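Local coordinates for protein putative esterase/lipase/thioesterase (Silicibacter sp., PDB 2PBL) that probably hydrolyses ester or thioester bonds as a member of the alpha/beta-hydrolase fold, though its natural substrate is not established, at residues I14-W24 with K240-P248; A144-E154 with E194-A205. All coordinates share one frame; numbering follows the deposited sequence.

Interaction 1: residues I14-W24 with K240-P248; sequences IEGAADYPPRW and KHHFNVIEP
Phe243 joins Tyr20, Trp24 and His241 in an aromatic cluster, with Ile14 and Ala17 packed on it, where the histidine loop of an alpha/beta hydrolase, following strand 233-237, meets the start of helix 20-35. From the root outward, Phe243 CB sits over the centre of the Tyr20 ring, 3.8 Å from its centroid. CG lies anti to the carbonyl carbon (chi1 -63°), which brings the ring in between Ile14 and Trp24: Ile14 CD1 sits over the centre of one face in a CH-pi contact, and Trp24 CH2 meets the opposite face nearer the rim in an edge-to-face pair with planes at 76°. Phe243 in turn directs its edge to the Tyr20 face in an offset edge-to-face pair, Phe243 CD2 lying 3.7 Å from Tyr20 CD1, while Phe243 CE2 reaches Ala17 CB at 4.0 Å.

Ile14 branches to serve two rings, its CG2 lying 3.6 Å from the centroid of His241. Asn244 OD1 covers the other face of that imidazole and accepts a hydrogen bond from the backbone N of His241. In the ring plane, His241 ND1 accepts one from Phe243 N, which helps set the imidazole's rotation. Between them in the loop lies His242, which hydrogen-bonds Ser137 and Glu215 in what is probably the catalytic triad. Two waters bridge the segments: one joins Glu15 O, Tyr20 OH and His241 NE2, and a second lies 2.5 Å from Tyr20 OH and donates to Glu247 OE2 at 2.8 Å.

Interaction 2: residues A144-E154 with E194-A205; sequences ARMLDPEVLPE and ESPVEMQNRYDA
Arg145 and Glu194 form a bidentate salt bridge at the C-terminal end of helix 138-145, which in this alpha/beta-hydrolase fold follows the probable nucleophile elbow. Arg145 grips side-on: NE donates to Glu194 OE1 at 2.8 Å and NH2 to OE2 at 3.0 Å, both oxygens being met from above the carboxylate plane, which is turned 59° from the guanidinium. Bends at chi2 and chi3 curl the arginine back so that NH1 also reaches the anti lone pair of Asp148 OD2. The selenium of Met199 (selenomethionine) lies at the guanidinium edge, 3.5 Å from Arg145 NH1, and its CE tucks against Ala144 O and Asp148 CB.

Tyr203 makes the other large contact. Its backbone N donates to Leu147 O, while Pro149 CG covers the centre of one ring face and Leu147 CD2 packs on Tyr203 CB at 3.8 Å. At the far end of the ring, Tyr203 OH donates to Leu152 O at 2.7 Å, arriving 35° out of the carbonyl plane.

Farther out, Asp148 OD1 accepts from Glu150 N in an Asx turn, giving the carboxylate a second partner besides Arg145. Segment 194-205 also joins the helix end to helices 217-230 and 109-126: Trp230 of the former touches Ala144, Leu147 and Met199, and in the latter Thr113 OG1 hydrogen-bonds Glu194 OE1, the oxygen that Arg145 NE already holds.

Both interactions are partly buried and lie on opposite sides of the chain's centre, their centres 29 Å apart and their nearest atoms about 13 Å apart. Interaction 2 is nested within the loop that interaction 1 closes. They share no helix or strand: interaction 1 brings the start of helix 20-35 to the loop after strand 233-237, whereas interaction 2 joins the end of helix 138-145 to the loop leading into strand 206-212. Interaction 1 relies on ring faces and edges with bridging waters, beside the probable active site; interaction 2, the larger interface, combines salt bridges and backbone carbonyls with apolar packing. Ser137, just before helix 138-145, hydrogen-bonds His242 of interaction 1.

Interaction 1: residues I14-W24 with K240-P248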
loop_
_atom_site.group_PDB
_atom_site.type_symbol
_atom_site.label_atom_id
_atom_site.label_comp_id
_atom_site.label_asym_id
_atom_site.label_seq_id
_atom_site.Cartn_x
_atom_site.Cartn_y
_atom_site.Cartn_z
ATOM N N ILE A 14 5.674 1.725 -19.625
ATOM C CA ILE A 14 6.546 2.569 -18.855
ATOM C C ILE A 14 7.950 2.413 -19.390
ATOM O O ILE A 14 8.496 1.302 -19.423
ATOM C CB ILE A 14 6.469 2.173 -17.343
ATOM C CG1 ILE A 14 5.088 2.524 -16.774
ATOM C CG2 ILE A 14 7.528 2.882 -16.561
ATOM C CD1 ILE A 14 4.842 1.881 -15.405
ATOM N N GLU A 15 8.539 3.530 -19.812
ATOM C CA GLU A 15 9.899 3.484 -20.331
ATOM C C GLU A 15 10.820 3.167 -19.150
ATOM O O GLU A 15 10.725 3.777 -18.053
ATOM C CB GLU A 15 10.335 4.790 -21.057
ATOM C CG GLU A 15 10.975 5.884 -20.142
ATOM C CD GLU A 15 11.439 7.140 -20.883
ATOM O OE1 GLU A 15 11.381 7.163 -22.142
ATOM O OE2 GLU A 15 11.870 8.102 -20.186
ATOM N N GLY A 16 11.696 2.194 -19.366
ATOM C CA GLY A 16 12.653 1.770 -18.344
ATOM C C GLY A 16 12.021 0.908 -17.269
ATOM O O GLY A 16 12.620 0.720 -16.201
ATOM N N ALA A 17 10.844 0.349 -17.558
ATOM C CA ALA A 17 10.120 -0.472 -16.593
ATOM C C ALA A 17 11.012 -1.558 -15.924
ATOM O O ALA A 17 10.963 -1.792 -14.704
ATOM C CB ALA A 17 8.919 -1.117 -17.271
ATOM N N ALA A 18 11.824 -2.198 -16.764
ATOM C CA ALA A 18 12.723 -3.281 -16.376
ATOM C C ALA A 18 13.747 -2.903 -15.334
ATOM O O ALA A 18 14.282 -3.773 -14.598
ATOM C CB ALA A 18 13.478 -3.761 -17.616
ATOM N N ASP A 19 14.080 -1.629 -15.309
ATOM C CA ASP A 19 15.075 -1.164 -14.395
ATOM C C ASP A 19 14.548 -0.868 -12.996
ATOM O O ASP A 19 15.324 -0.788 -12.077
ATOM C CB ASP A 19 15.712 0.092 -14.954
ATOM C CG ASP A 19 16.446 -0.161 -16.296
ATOM O OD1 ASP A 19 17.051 -1.258 -16.460
ATOM O OD2 ASP A 19 16.414 0.750 -17.162
ATOM N N TYR A 20 13.242 -0.707 -12.828
ATOM C CA TYR A 20 12.749 -0.357 -11.482
ATOM C C TYR A 20 13.046 -1.400 -10.378
ATOM O O TYR A 20 13.537 -1.018 -9.327
ATOM C CB TYR A 20 11.268 0.058 -11.532
ATOM C CG TYR A 20 11.116 1.464 -12.084
ATOM C CD1 TYR A 20 10.963 1.698 -13.450
ATOM C CD2 TYR A 20 11.132 2.568 -11.235
ATOM C CE1 TYR A 20 10.834 3.004 -13.945
ATOM C CE2 TYR A 20 11.010 3.861 -11.722
ATOM C CZ TYR A 20 10.875 4.072 -13.073
ATOM O OH TYR A 20 10.752 5.352 -13.542
ATOM N N PRO A 21 12.702 -2.676 -10.588
ATOM C CA PRO A 21 12.943 -3.678 -9.539
ATOM C C PRO A 21 14.357 -3.724 -9.012
ATOM O O PRO A 21 14.554 -3.706 -7.798
ATOM C CB PRO A 21 12.489 -4.978 -10.189
ATOM C CG PRO A 21 11.414 -4.549 -11.092
ATOM C CD PRO A 21 11.943 -3.262 -11.701
ATOM N N PRO A 22 15.351 -3.814 -9.903
ATOM C CA PRO A 22 16.702 -3.846 -9.358
ATOM C C PRO A 22 17.112 -2.580 -8.611
ATOM O O PRO A 22 17.802 -2.649 -7.574
ATOM C CB PRO A 22 17.574 -4.082 -10.597
ATOM C CG PRO A 22 16.767 -3.736 -11.736
ATOM C CD PRO A 22 15.344 -3.948 -11.372
ATOM N N ARG A 23 16.680 -1.425 -9.108
ATOM C CA ARG A 23 17.066 -0.179 -8.481
ATOM C C ARG A 23 16.368 0.017 -7.137
ATOM O O ARG A 23 16.945 0.603 -6.231
ATOM C CB ARG A 23 16.771 0.992 -9.393
ATOM C CG ARG A 23 17.634 0.933 -10.636
ATOM C CD ARG A 23 17.216 1.937 -11.634
ATOM N NE ARG A 23 18.037 1.810 -12.836
ATOM C CZ ARG A 23 17.933 2.598 -13.906
ATOM N NH1 ARG A 23 17.037 3.578 -13.940
ATOM N NH2 ARG A 23 18.726 2.387 -14.942
ATOM N N TRP A 24 15.126 -0.428 -7.045
ATOM C CA TRP A 24 14.387 -0.353 -5.773
ATOM C C TRP A 24 15.071 -1.199 -4.727
ATOM O O TRP A 24 15.276 -0.752 -3.599
ATOM C CB TRP A 24 12.958 -0.860 -5.923
ATOM C CG TRP A 24 12.011 0.010 -6.632
ATOM C CD1 TRP A 24 11.971 1.364 -6.627
ATOM C CD2 TRP A 24 10.892 -0.421 -7.399
ATOM N NE1 TRP A 24 10.908 1.795 -7.380
ATOM C CE2 TRP A 24 10.225 0.724 -7.851
ATOM C CE3 TRP A 24 10.379 -1.671 -7.743
ATOM C CZ2 TRP A 24 9.078 0.663 -8.647
ATOM C CZ3 TRP A 24 9.245 -1.729 -8.548
ATOM C CH2 TRP A 24 8.616 -0.566 -8.987
ATOM N N LYS A 240 3.188 11.562 -13.669
ATOM C CA LYS A 240 3.684 10.350 -13.011
ATOM C C LYS A 240 3.083 9.078 -13.586
ATOM O O LYS A 240 1.907 9.078 -14.024
ATOM C CB LYS A 240 3.441 10.415 -11.512
ATOM C CG LYS A 240 4.181 11.517 -10.782
ATOM C CD LYS A 240 5.693 11.427 -10.855
ATOM C CE LYS A 240 6.343 12.600 -10.140
ATOM N NZ LYS A 240 7.813 12.585 -10.373
ATOM N N HIS A 241 3.908 8.010 -13.611
ATOM C CA HIS A 241 3.443 6.704 -14.075
ATOM C C HIS A 241 3.375 5.786 -12.853
ATOM O O HIS A 241 3.627 6.219 -11.748
ATOM C CB HIS A 241 4.269 6.110 -15.233
ATOM C CG HIS A 241 5.731 6.047 -14.976
ATOM N ND1 HIS A 241 6.287 5.217 -14.030
ATOM C CD2 HIS A 241 6.759 6.680 -15.576
ATOM C CE1 HIS A 241 7.591 5.390 -14.012
ATOM N NE2 HIS A 241 7.906 6.268 -14.945
ATOM N N HIS A 242 2.991 4.534 -13.053
ATOM C CA HIS A 242 2.753 3.608 -11.925
ATOM C C HIS A 242 3.960 3.322 -11.074
ATOM O O HIS A 242 3.819 2.965 -9.906
ATOM C CB HIS A 242 2.147 2.293 -12.478
ATOM C CG HIS A 242 1.399 1.479 -11.468
ATOM N ND1 HIS A 242 0.233 1.919 -10.875
ATOM C CD2 HIS A 242 1.626 0.239 -10.977
ATOM C CE1 HIS A 242 -0.207 0.998 -10.040
ATOM N NE2 HIS A 242 0.601 -0.046 -10.105
ATOM N N PHE A 243 5.151 3.443 -11.646
ATOM C CA PHE A 243 6.359 3.103 -10.936
ATOM C C PHE A 243 7.078 4.253 -10.290
ATOM O O PHE A 243 7.745 4.012 -9.310
ATOM C CB PHE A 243 7.319 2.313 -11.822
ATOM C CG PHE A 243 6.795 0.993 -12.277
ATOM C CD1 PHE A 243 5.704 0.381 -11.695
ATOM C CD2 PHE A 243 7.505 0.288 -13.233
ATOM C CE1 PHE A 243 5.268 -0.838 -12.153
ATOM C CE2 PHE A 243 7.076 -0.947 -13.675
ATOM C CZ PHE A 243 5.971 -1.509 -13.134
ATOM N N ASN A 244 6.979 5.483 -10.797
ATOM C CA ASN A 244 7.641 6.607 -10.117
ATOM C C ASN A 244 6.711 7.482 -9.257
ATOM O O ASN A 244 7.182 8.436 -8.591
ATOM C CB ASN A 244 8.487 7.482 -11.065
ATOM C CG ASN A 244 7.694 8.196 -12.071
ATOM O OD1 ASN A 244 6.473 8.030 -12.184
ATOM N ND2 ASN A 244 8.396 9.038 -12.857
ATOM N N VAL A 245 5.415 7.174 -9.275
ATOM C CA VAL A 245 4.388 7.869 -8.462
ATOM C C VAL A 245 4.722 7.805 -6.967
ATOM O O VAL A 245 4.490 8.762 -6.246
ATOM C CB VAL A 245 2.946 7.317 -8.732
ATOM C CG1 VAL A 245 2.753 5.899 -8.254
ATOM C CG2 VAL A 245 1.902 8.214 -8.096
ATOM N N ILE A 246 5.327 6.689 -6.555
ATOM C CA ILE A 246 5.763 6.465 -5.175
ATOM C C ILE A 246 7.094 7.133 -4.826
ATOM O O ILE A 246 7.454 7.244 -3.654
ATOM C CB ILE A 246 5.894 4.944 -4.879
ATOM C CG1 ILE A 246 7.013 4.280 -5.737
ATOM C CG2 ILE A 246 4.563 4.246 -5.079
ATOM C CD1 ILE A 246 7.107 2.736 -5.565
ATOM N N GLU A 247 7.831 7.584 -5.829
ATOM C CA GLU A 247 9.168 8.161 -5.570
ATOM C C GLU A 247 9.209 9.291 -4.583
ATOM O O GLU A 247 10.107 9.292 -3.749
ATOM C CB GLU A 247 9.911 8.528 -6.858
ATOM C CG GLU A 247 10.333 7.289 -7.581
ATOM C CD GLU A 247 11.121 7.502 -8.899
ATOM O OE1 GLU A 247 11.245 8.674 -9.401
ATOM O OE2 GLU A 247 11.590 6.457 -9.415
ATOM N N PRO A 248 8.237 10.224 -4.634
ATOM C CA PRO A 248 8.221 11.327 -3.647
ATOM C C PRO A 248 8.167 10.942 -2.165
ATOM O O PRO A 248 8.413 11.804 -1.294
ATOM C CB PRO A 248 6.969 12.124 -4.030
ATOM C CG PRO A 248 6.820 11.828 -5.514
ATOM C CD PRO A 248 7.161 10.393 -5.632
HETATM O O HOH W 1 10.490 5.748 -16.393
HETATM O O HOH W 2 12.208 6.857 -12.120
#

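Interaction 2: residues A144-E154 with E194-A205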
loop_
_atom_site.group_PDB
_atom_site.type_symbol
_atom_site.label_atom_id
_atom_site.label_comp_id
_atom_site.label_asym_id
_atom_site.label_seq_id
_atom_site.Cartn_x
_atom_site.Cartn_y
_atom_site.Cartn_z
ATOM N N ALA A 144 -6.829 0.528 1.894
ATOM C CA ALA A 144 -8.232 0.920 1.835
ATOM C C ALA A 144 -9.146 -0.043 2.658
ATOM O O ALA A 144 -10.005 0.405 3.393
ATOM C CB ALA A 144 -8.684 0.989 0.427
ATOM N N ARG A 145 -8.859 -1.317 2.604
ATOM C CA ARG A 145 -9.584 -2.347 3.364
ATOM C C ARG A 145 -9.416 -2.213 4.867
ATOM O O ARG A 145 -10.196 -2.797 5.644
ATOM C CB ARG A 145 -9.059 -3.723 2.958
ATOM C CG ARG A 145 -9.199 -4.065 1.507
ATOM C CD ARG A 145 -10.651 -4.261 1.161
ATOM N NE ARG A 145 -11.126 -5.509 1.801
ATOM C CZ ARG A 145 -12.083 -5.651 2.729
ATOM N NH1 ARG A 145 -12.787 -4.646 3.235
ATOM N NH2 ARG A 145 -12.315 -6.877 3.176
HETATM N N MSE A 146 -8.340 -1.530 5.302
HETATM C CA MSE A 146 -8.084 -1.334 6.736
HETATM C C MSE A 146 -9.082 -0.406 7.393
HETATM O O MSE A 146 -9.148 -0.357 8.620
HETATM C CB MSE A 146 -6.682 -0.819 6.957
HETATM C CG MSE A 146 -5.553 -1.778 6.543
HETATM SE SE MSE A 146 -5.764 -3.510 7.402
HETATM C CE MSE A 146 -6.670 -4.512 5.836
ATOM N N LEU A 147 -9.856 0.340 6.601
ATOM C CA LEU A 147 -10.871 1.217 7.155
ATOM C C LEU A 147 -12.171 0.458 7.442
ATOM O O LEU A 147 -13.112 1.052 7.965
ATOM C CB LEU A 147 -11.135 2.405 6.247
ATOM C CG LEU A 147 -10.001 3.421 6.195
ATOM C CD1 LEU A 147 -10.270 4.511 5.153
ATOM C CD2 LEU A 147 -9.830 4.039 7.598
ATOM N N ASP A 148 -12.216 -0.821 7.078
ATOM C CA ASP A 148 -13.364 -1.680 7.337
ATOM C C ASP A 148 -13.327 -2.190 8.815
ATOM O O ASP A 148 -12.426 -2.927 9.200
ATOM C CB ASP A 148 -13.322 -2.840 6.387
ATOM C CG ASP A 148 -14.594 -3.667 6.418
ATOM O OD1 ASP A 148 -15.383 -3.572 7.386
ATOM O OD2 ASP A 148 -14.774 -4.430 5.453
ATOM N N PRO A 149 -14.306 -1.768 9.641
ATOM C CA PRO A 149 -14.323 -2.195 11.043
ATOM C C PRO A 149 -14.441 -3.670 11.292
ATOM O O PRO A 149 -14.216 -4.135 12.416
ATOM C CB PRO A 149 -15.540 -1.457 11.622
ATOM C CG PRO A 149 -15.667 -0.236 10.684
ATOM C CD PRO A 149 -15.416 -0.842 9.355
ATOM N N GLU A 150 -14.876 -4.413 10.279
ATOM C CA GLU A 150 -14.950 -5.868 10.370
ATOM C C GLU A 150 -13.592 -6.503 10.130
ATOM O O GLU A 150 -13.364 -7.669 10.440
ATOM C CB GLU A 150 -15.987 -6.359 9.348
ATOM C CG GLU A 150 -16.434 -7.754 9.524
ATOM C CD GLU A 150 -17.564 -8.125 8.584
ATOM O OE1 GLU A 150 -18.700 -7.668 8.828
ATOM O OE2 GLU A 150 -17.356 -8.966 7.668
ATOM N N VAL A 151 -12.680 -5.736 9.544
ATOM C CA VAL A 151 -11.338 -6.210 9.248
ATOM C C VAL A 151 -10.295 -5.866 10.319
ATOM O O VAL A 151 -9.562 -6.752 10.777
ATOM C CB VAL A 151 -10.901 -5.734 7.843
ATOM C CG1 VAL A 151 -9.488 -6.151 7.520
ATOM C CG2 VAL A 151 -11.874 -6.302 6.774
ATOM N N LEU A 152 -10.201 -4.595 10.706
ATOM C CA LEU A 152 -9.184 -4.125 11.677
ATOM C C LEU A 152 -9.835 -3.845 13.058
ATOM O O LEU A 152 -10.940 -3.357 13.085
ATOM C CB LEU A 152 -8.560 -2.844 11.100
ATOM C CG LEU A 152 -7.342 -2.276 11.818
ATOM C CD1 LEU A 152 -6.169 -3.121 11.525
ATOM C CD2 LEU A 152 -7.109 -0.866 11.334
ATOM N N PRO A 153 -9.192 -4.230 14.179
ATOM C CA PRO A 153 -9.781 -3.983 15.492
ATOM C C PRO A 153 -10.067 -2.504 15.736
ATOM O O PRO A 153 -9.310 -1.661 15.266
ATOM C CB PRO A 153 -8.712 -4.497 16.494
ATOM C CG PRO A 153 -7.900 -5.454 15.730
ATOM C CD PRO A 153 -7.926 -4.966 14.289
ATOM N N GLU A 154 -11.170 -2.222 16.427
ATOM C CA GLU A 154 -11.564 -0.845 16.809
ATOM C C GLU A 154 -10.391 -0.052 17.424
ATOM O O GLU A 154 -10.156 1.121 17.096
ATOM C CB GLU A 154 -12.693 -0.942 17.845
ATOM C CG GLU A 154 -13.188 0.365 18.392
ATOM C CD GLU A 154 -14.099 1.067 17.428
ATOM O OE1 GLU A 154 -13.679 2.107 16.842
ATOM O OE2 GLU A 154 -15.227 0.542 17.245
ATOM N N GLU A 194 -14.183 -8.140 -1.653
ATOM C CA GLU A 194 -12.866 -7.510 -1.429
ATOM C C GLU A 194 -12.654 -6.140 -2.105
ATOM O O GLU A 194 -11.544 -5.618 -2.065
ATOM C CB GLU A 194 -11.723 -8.451 -1.783
ATOM C CG GLU A 194 -11.516 -9.535 -0.711
ATOM C CD GLU A 194 -11.201 -8.954 0.608
ATOM O OE1 GLU A 194 -10.418 -7.999 0.630
ATOM O OE2 GLU A 194 -11.779 -9.391 1.655
ATOM N N SER A 195 -13.709 -5.567 -2.674
ATOM C CA SER A 195 -13.619 -4.300 -3.358
ATOM C C SER A 195 -13.930 -3.142 -2.407
ATOM O O SER A 195 -15.014 -3.047 -1.879
ATOM C CB SER A 195 -14.592 -4.231 -4.539
ATOM O OG SER A 195 -14.305 -5.235 -5.497
ATOM N N PRO A 196 -12.967 -2.247 -2.200
ATOM C CA PRO A 196 -13.144 -1.037 -1.417
ATOM C C PRO A 196 -14.354 -0.180 -1.828
ATOM O O PRO A 196 -14.986 0.416 -0.972
ATOM C CB PRO A 196 -11.811 -0.314 -1.669
ATOM C CG PRO A 196 -10.887 -1.398 -1.824
ATOM C CD PRO A 196 -11.555 -2.393 -2.598
ATOM N N VAL A 197 -14.706 -0.133 -3.118
ATOM C CA VAL A 197 -15.874 0.647 -3.514
ATOM C C VAL A 197 -17.161 0.118 -2.864
ATOM O O VAL A 197 -18.105 0.879 -2.706
ATOM C CB VAL A 197 -16.103 0.733 -5.051
ATOM C CG1 VAL A 197 -14.989 1.407 -5.702
ATOM C CG2 VAL A 197 -16.375 -0.648 -5.655
ATOM N N GLU A 198 -17.162 -1.147 -2.445
ATOM C CA GLU A 198 -18.331 -1.772 -1.787
ATOM C C GLU A 198 -18.480 -1.528 -0.299
ATOM O O GLU A 198 -19.490 -1.891 0.304
ATOM C CB GLU A 198 -18.269 -3.279 -2.011
ATOM C CG GLU A 198 -18.354 -3.615 -3.446
ATOM C CD GLU A 198 -19.673 -3.179 -4.068
ATOM O OE1 GLU A 198 -20.732 -3.551 -3.520
ATOM O OE2 GLU A 198 -19.624 -2.465 -5.097
HETATM N N MSE A 199 -17.461 -0.933 0.310
HETATM C CA MSE A 199 -17.439 -0.750 1.741
HETATM C C MSE A 199 -18.275 0.397 2.115
HETATM O O MSE A 199 -18.044 1.509 1.676
HETATM C CB MSE A 199 -16.006 -0.550 2.220
HETATM C CG MSE A 199 -15.262 -1.765 2.241
HETATM SE SE MSE A 199 -13.286 -1.282 2.383
HETATM C CE MSE A 199 -13.239 -0.087 3.937
ATOM N N GLN A 200 -19.270 0.119 2.940
ATOM C CA GLN A 200 -20.173 1.154 3.388
ATOM C C GLN A 200 -19.830 1.659 4.750
ATOM O O GLN A 200 -20.148 2.793 5.084
ATOM C CB GLN A 200 -21.589 0.617 3.339
ATOM C CG GLN A 200 -21.979 0.072 1.979
ATOM C CD GLN A 200 -21.834 1.106 0.866
ATOM O OE1 GLN A 200 -21.839 2.329 1.108
ATOM N NE2 GLN A 200 -21.684 0.618 -0.368
ATOM N N ASN A 201 -19.158 0.853 5.548
ATOM C CA ASN A 201 -18.821 1.256 6.880
ATOM C C ASN A 201 -17.357 1.492 6.907
ATOM O O ASN A 201 -16.597 0.607 6.521
ATOM C CB ASN A 201 -19.196 0.150 7.858
ATOM C CG ASN A 201 -20.653 -0.217 7.756
ATOM O OD1 ASN A 201 -20.995 -1.379 7.483
ATOM N ND2 ASN A 201 -21.527 0.791 7.894
ATOM N N ARG A 202 -16.944 2.699 7.303
ATOM C CA ARG A 202 -15.538 2.987 7.354
ATOM C C ARG A 202 -15.146 3.748 8.598
ATOM O O ARG A 202 -15.898 4.562 9.075
ATOM C CB ARG A 202 -15.121 3.779 6.124
ATOM C CG ARG A 202 -15.410 3.029 4.832
ATOM C CD ARG A 202 -15.014 3.784 3.634
ATOM N NE ARG A 202 -15.636 5.106 3.512
ATOM C CZ ARG A 202 -16.815 5.358 2.960
ATOM N NH1 ARG A 202 -17.584 4.386 2.481
ATOM N NH2 ARG A 202 -17.238 6.615 2.893
ATOM N N TYR A 203 -14.015 3.394 9.172
ATOM C CA TYR A 203 -13.453 4.196 10.220
ATOM C C TYR A 203 -13.282 5.615 9.691
ATOM O O TYR A 203 -13.032 5.845 8.494
ATOM C CB TYR A 203 -12.086 3.680 10.663
ATOM C CG TYR A 203 -12.153 2.388 11.478
ATOM C CD1 TYR A 203 -12.749 2.382 12.733
ATOM C CD2 TYR A 203 -11.579 1.210 11.016
ATOM C CE1 TYR A 203 -12.812 1.255 13.465
ATOM C CE2 TYR A 203 -11.628 0.067 11.757
ATOM C CZ TYR A 203 -12.255 0.089 12.987
ATOM O OH TYR A 203 -12.269 -1.049 13.756
ATOM N N ASP A 204 -13.408 6.561 10.610
ATOM C CA ASP A 204 -13.263 7.953 10.303
ATOM C C ASP A 204 -11.775 8.222 10.069
ATOM O O ASP A 204 -10.913 7.960 10.953
ATOM C CB ASP A 204 -13.761 8.808 11.468
ATOM C CG ASP A 204 -15.266 8.659 11.708
ATOM O OD1 ASP A 204 -15.678 7.717 12.403
ATOM O OD2 ASP A 204 -16.003 9.515 11.217
ATOM N N ALA A 205 -11.480 8.766 8.901
ATOM C CA ALA A 205 -10.089 9.060 8.505
ATOM C C ALA A 205 -10.146 9.878 7.231
ATOM O O ALA A 205 -11.110 9.757 6.482
ATOM C CB ALA A 205 -9.312 7.818 8.263
#